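Local coordinates for protein sialyltransferase 0160 (Photobacterium damselae, PDB 4R84) that probably transfers sialic acid from CMP-sialic acid to galactoside acceptors, as a glycosyltransferase of the GT-B structural group, at residues S432-M437 against Y454-A459. Residues are numbered along the deposited sequence; the frame is centred on the assembly and turned at random.
Sequences SFEVLM and YFTIPA. With CSF (cytidine-5'-monophosphate-3-fluoro-N-acetyl-neuraminic acid), chain E.
Met437 lies across Thr456 where the nucleotide-binding Rossmann-like domain of this GT-B fold holds the donor analogue CSF. Helix 434-438 here packs on the loop that follows strand 445-447. Met437 CG comes to 3.1 Å from the backbone O of Thr456. The thioether chain bends at chi2 (-91°) and chi3, which brings the methyl CE back over the threonine side chain. Met437 CE is 3.4 Å from Thr456 OG1. Its approach to Thr456 CB, 3.5 Å, is tight for two carbons. Beside this pair, the Phe433 ring meets the terminal methyl of Ile457 obliquely, with Phe433 CE1 3.7 Å from Ile457 CD1. The two side chains cross at about a right angle. Leu436 CD1 lies over one face of the same ring, offset toward the rim. With CG anti to the backbone N (chi1 -173°), the Phe433 ring is turned to the loop, and its backbone N-H is left to the ligand. Phe433 N donates to CSF O2, the carbonyl oxygen of cytosine, at 2.9 Å, with a bent N-H...O angle of 137°. Further out, Val446 touches both Phe433 and Ile457, and Trp322 touches Met437. Arg156 and Ser451 are among the further residues that bond CSF. Glu434 reaches the ribose with a chain bent at chi2, and its CG lies loosely beside Thr456 OG1. Its carboxylate grips both ribose hydroxyls, one per oxygen: CSF O2' donates to Glu434 OE1 at 2.7 Å, and CSF O3' donates to Glu434 OE2 at 2.5 Å.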
ATOM      1  N   SER A 432     -12.793  -1.903   6.276  1.00 17.34           N
ATOM      2  CA  SER A 432     -11.740  -2.878   6.546  1.00 20.48           C
ATOM      3  C   SER A 432     -11.130  -2.579   7.901  1.00 18.87           C
ATOM      4  O   SER A 432     -10.785  -1.439   8.180  1.00 18.41           O
ATOM      5  CB  SER A 432     -10.663  -2.855   5.457  1.00 20.45           C
ATOM      6  OG  SER A 432     -11.183  -3.330   4.222  1.00 21.50           O
ATOM      7  N   PHE A 433     -10.989  -3.595   8.747  1.00 21.51           N
ATOM      8  CA  PHE A 433     -10.440  -3.360  10.083  1.00 19.69           C
ATOM      9  C   PHE A 433      -9.075  -2.665  10.014  1.00 16.89           C
ATOM     10  O   PHE A 433      -8.728  -1.853  10.876  1.00 20.08           O
ATOM     11  CB  PHE A 433     -10.304  -4.674  10.857  1.00 17.14           C
ATOM     12  CG  PHE A 433      -9.903  -4.479  12.302  1.00 19.21           C
ATOM     13  CD1 PHE A 433      -8.570  -4.278  12.647  1.00 20.67           C
ATOM     14  CD2 PHE A 433     -10.852  -4.490  13.307  1.00 24.33           C
ATOM     15  CE1 PHE A 433      -8.192  -4.081  13.963  1.00 21.85           C
ATOM     16  CE2 PHE A 433     -10.479  -4.304  14.635  1.00 22.81           C
ATOM     17  CZ  PHE A 433      -9.151  -4.097  14.958  1.00 24.49           C
ATOM     18  N   GLU A 434      -8.300  -3.004   8.989  1.00 17.18           N
ATOM     19  CA  GLU A 434      -6.949  -2.455   8.826  1.00 23.84           C
ATOM     20  C   GLU A 434      -6.936  -0.918   8.719  1.00 21.97           C
ATOM     21  O   GLU A 434      -5.906  -0.277   8.977  1.00 21.38           O
ATOM     22  CB  GLU A 434      -6.278  -3.094   7.605  1.00 21.05           C
ATOM     23  CG  GLU A 434      -5.981  -4.611   7.743  1.00 18.72           C
ATOM     24  CD  GLU A 434      -7.168  -5.523   7.407  1.00 23.80           C
ATOM     25  OE1 GLU A 434      -8.263  -5.015   7.100  1.00 19.39           O
ATOM     26  OE2 GLU A 434      -7.002  -6.768   7.425  1.00 24.24           O
ATOM     27  N   VAL A 435      -8.077  -0.331   8.353  1.00 19.09           N
ATOM     28  CA  VAL A 435      -8.216   1.128   8.352  1.00 21.49           C
ATOM     29  C   VAL A 435      -7.956   1.704   9.757  1.00 21.81           C
ATOM     30  O   VAL A 435      -7.333   2.753   9.897  1.00 21.33           O
ATOM     31  CB  VAL A 435      -9.618   1.575   7.850  1.00 22.74           C
ATOM     32  CG1 VAL A 435      -9.891   3.041   8.179  1.00 23.63           C
ATOM     33  CG2 VAL A 435      -9.754   1.342   6.343  1.00 23.70           C
ATOM     34  N   LEU A 436      -8.399   1.005  10.802  1.00 21.09           N
ATOM     35  CA  LEU A 436      -8.182   1.500  12.166  1.00 18.53           C
ATOM     36  C   LEU A 436      -6.700   1.626  12.544  1.00 23.09           C
ATOM     37  O   LEU A 436      -6.278   2.626  13.122  1.00 25.59           O
ATOM     38  CB  LEU A 436      -8.902   0.599  13.185  1.00 21.00           C
ATOM     39  CG  LEU A 436     -10.420   0.486  13.035  1.00 22.51           C
ATOM     40  CD1 LEU A 436     -11.023  -0.388  14.143  1.00 26.71           C
ATOM     41  CD2 LEU A 436     -11.076   1.860  13.021  1.00 26.18           C
ATOM     42  N   MET A 437      -5.903   0.606  12.247  1.00 18.68           N
ATOM     43  CA  MET A 437      -4.490   0.673  12.574  1.00 19.35           C
ATOM     44  C   MET A 437      -3.814   1.782  11.753  1.00 24.07           C
ATOM     45  O   MET A 437      -2.929   2.475  12.247  1.00 24.60           O
ATOM     46  CB  MET A 437      -3.839  -0.691  12.338  1.00 28.71           C
ATOM     47  CG  MET A 437      -2.354  -0.698  12.345  1.00 35.57           C
ATOM     48  SD  MET A 437      -1.824  -0.447  10.654  1.00 36.88           S
ATOM     49  CE  MET A 437      -2.810  -1.630   9.749  1.00 52.75           C
ATOM     50  N   TYR A 454      -5.466  -9.381  12.771  1.00 18.55           N
ATOM     51  CA  TYR A 454      -4.681  -9.396  14.012  1.00 17.28           C
ATOM     52  C   TYR A 454      -3.181  -9.251  13.761  1.00 21.56           C
ATOM     53  O   TYR A 454      -2.417  -9.013  14.697  1.00 23.46           O
ATOM     54  CB  TYR A 454      -4.968 -10.678  14.823  1.00 19.40           C
ATOM     55  CG  TYR A 454      -6.246 -10.536  15.603  1.00 19.29           C
ATOM     56  CD1 TYR A 454      -6.261  -9.889  16.832  1.00 23.50           C
ATOM     57  CD2 TYR A 454      -7.449 -10.970  15.069  1.00 19.16           C
ATOM     58  CE1 TYR A 454      -7.442  -9.711  17.528  1.00 20.86           C
ATOM     59  CE2 TYR A 454      -8.623 -10.799  15.748  1.00 19.14           C
ATOM     60  CZ  TYR A 454      -8.620 -10.171  16.971  1.00 20.96           C
ATOM     61  OH  TYR A 454      -9.814 -10.012  17.625  1.00 20.52           O
ATOM     62  N   PHE A 455      -2.763  -9.347  12.501  1.00 17.05           N
ATOM     63  CA  PHE A 455      -1.349  -9.216  12.189  1.00 24.96           C
ATOM     64  C   PHE A 455      -0.866  -7.770  12.168  1.00 26.03           C
ATOM     65  O   PHE A 455       0.332  -7.514  12.106  1.00 33.39           O
ATOM     66  CB  PHE A 455      -1.052  -9.885  10.852  1.00 23.15           C
ATOM     67  CG  PHE A 455      -0.627 -11.301  10.997  1.00 22.46           C
ATOM     68  CD1 PHE A 455      -1.497 -12.240  11.540  1.00 26.19           C
ATOM     69  CD2 PHE A 455       0.642 -11.700  10.641  1.00 25.19           C
ATOM     70  CE1 PHE A 455      -1.113 -13.549  11.689  1.00 29.25           C
ATOM     71  CE2 PHE A 455       1.031 -13.017  10.794  1.00 23.84           C
ATOM     72  CZ  PHE A 455       0.157 -13.939  11.322  1.00 28.75           C
ATOM     73  N   THR A 456      -1.781  -6.816  12.246  1.00 21.77           N
ATOM     74  CA  THR A 456      -1.337  -5.433  12.306  1.00 28.88           C
ATOM     75  C   THR A 456      -1.882  -4.737  13.545  1.00 28.52           C
ATOM     76  O   THR A 456      -2.164  -3.543  13.541  1.00 30.57           O
ATOM     77  CB  THR A 456      -1.722  -4.658  11.035  1.00 29.74           C
ATOM     78  OG1 THR A 456      -3.110  -4.857  10.739  1.00 30.10           O
ATOM     79  CG2 THR A 456      -0.886  -5.140   9.860  1.00 37.51           C
ATOM     80  N   ILE A 457      -2.021  -5.509  14.615  1.00 24.28           N
ATOM     81  CA  ILE A 457      -2.353  -4.939  15.913  1.00 23.27           C
ATOM     82  C   ILE A 457      -1.177  -5.153  16.860  1.00 27.26           C
ATOM     83  O   ILE A 457      -0.699  -6.279  16.987  1.00 31.66           O
ATOM     84  CB  ILE A 457      -3.598  -5.588  16.522  1.00 21.54           C
ATOM     85  CG1 ILE A 457      -4.790  -5.529  15.559  1.00 21.27           C
ATOM     86  CG2 ILE A 457      -3.945  -4.925  17.850  1.00 25.19           C
ATOM     87  CD1 ILE A 457      -6.019  -6.244  16.106  1.00 26.99           C
ATOM     88  N   PRO A 458      -0.706  -4.076  17.522  1.00 27.95           N
ATOM     89  CA  PRO A 458       0.352  -4.224  18.530  1.00 30.57           C
ATOM     90  C   PRO A 458      -0.039  -5.268  19.559  1.00 25.86           C
ATOM     91  O   PRO A 458      -1.217  -5.333  19.948  1.00 25.05           O
ATOM     92  CB  PRO A 458       0.445  -2.830  19.157  1.00 27.81           C
ATOM     93  CG  PRO A 458      -0.047  -1.896  18.077  1.00 28.07           C
ATOM     94  CD  PRO A 458      -1.139  -2.673  17.370  1.00 26.77           C
ATOM     95  N   ALA A 459       0.916  -6.101  19.962  1.00 27.27           N
ATOM     96  CA  ALA A 459       0.650  -7.198  20.884  1.00 28.92           C
ATOM     97  C   ALA A 459      -0.074  -6.740  22.150  1.00 28.52           C
ATOM     98  O   ALA A 459      -0.940  -7.449  22.666  1.00 29.02           O
ATOM     99  CB  ALA A 459       1.946  -7.902  21.252  1.00 35.35           C
TER
HETATM  100  C5A CSF E 501     -10.054 -17.272   5.602  1.00 21.67           C
HETATM  101  C4A CSF E 501      -9.827 -16.243   4.503  1.00 21.01           C
HETATM  102  C2A CSF E 501     -11.619 -14.805   5.565  1.00 29.35           C
HETATM  103  O6A CSF E 501     -11.714 -15.822   6.578  1.00 24.59           O
HETATM  104  C6A CSF E 501     -10.513 -16.534   6.853  1.00 23.62           C
HETATM  105  C3A CSF E 501     -11.095 -15.419   4.254  1.00 21.51           C
HETATM  106  O4A CSF E 501      -9.433 -16.926   3.306  1.00 22.96           O
HETATM  107  N5A CSF E 501      -8.818 -17.971   5.875  1.00 26.00           N
HETATM  108  C7A CSF E 501     -10.821 -17.532   7.953  1.00 21.89           C
HETATM  109  C8A CSF E 501     -11.266 -16.806   9.210  1.00 20.14           C
HETATM  110  C9A CSF E 501     -11.374 -17.783  10.374  1.00 28.04           C
HETATM  111  O9A CSF E 501     -11.756 -17.036  11.529  1.00 25.94           O
HETATM  112  O8A CSF E 501     -10.275 -15.830   9.529  1.00 22.20           O
HETATM  113  O7A CSF E 501     -11.880 -18.391   7.528  1.00 25.67           O
HETATM  114  C1A CSF E 501     -12.996 -14.218   5.335  1.00 34.20           C
HETATM  115  OBA CSF E 501     -13.110 -13.242   4.568  1.00 31.59           O
HETATM  116  OAA CSF E 501     -13.991 -14.728   5.905  1.00 34.23           O
HETATM  117  O1A CSF E 501     -10.732 -13.739   5.912  1.00 26.49           O
HETATM  118  O2A CSF E 501      -9.139 -12.749   7.550  1.00 39.04           O
HETATM  119  N1  CSF E 501     -12.678  -8.082   8.487  1.00 17.93           N
HETATM  120  C2  CSF E 501     -13.108  -6.962   9.215  1.00 18.30           C
HETATM  121  N3  CSF E 501     -13.722  -7.130  10.408  1.00 15.51           N
HETATM  122  C4  CSF E 501     -13.907  -8.378  10.889  1.00 17.36           C
HETATM  123  C5  CSF E 501     -13.495  -9.499  10.168  1.00 18.02           C
HETATM  124  C6  CSF E 501     -12.875  -9.325   8.935  1.00 17.39           C
HETATM  125  C3' CSF E 501      -9.911  -8.765   6.974  1.00 22.91           C
HETATM  126  C2' CSF E 501     -10.602  -7.462   7.282  1.00 19.56           C
HETATM  127  C1' CSF E 501     -12.061  -7.845   7.172  1.00 18.78           C
HETATM  128  O4' CSF E 501     -12.131  -9.029   6.373  1.00 21.63           O
HETATM  129  C4' CSF E 501     -10.818  -9.350   5.916  1.00 21.22           C
HETATM  130  PA  CSF E 501     -10.617 -12.930   7.310  1.00 33.87           P
HETATM  131  O5' CSF E 501     -11.113 -11.458   6.987  1.00 26.72           O
HETATM  132  C5' CSF E 501     -10.686 -10.851   5.777  1.00 18.62           C
HETATM  133  O3' CSF E 501      -8.572  -8.558   6.544  1.00 27.10           O
HETATM  134  O2' CSF E 501     -10.345  -6.505   6.246  1.00 22.92           O
HETATM  135  N4  CSF E 501     -14.522  -8.550  12.085  1.00 18.22           N
HETATM  136  O2  CSF E 501     -12.917  -5.810   8.742  1.00 19.70           O
HETATM  137  O3A CSF E 501     -11.514 -13.482   8.385  1.00 46.51           O
HETATM  138  C10 CSF E 501      -8.719 -19.303   5.889  1.00 32.01           C
HETATM  139  O10 CSF E 501      -9.647 -20.037   5.582  1.00 35.79           O
HETATM  140  C11 CSF E 501      -7.387 -19.845   6.331  1.00 35.62           C
HETATM  141  F3A CSF E 501     -12.084 -16.214   3.725  1.00 29.05           F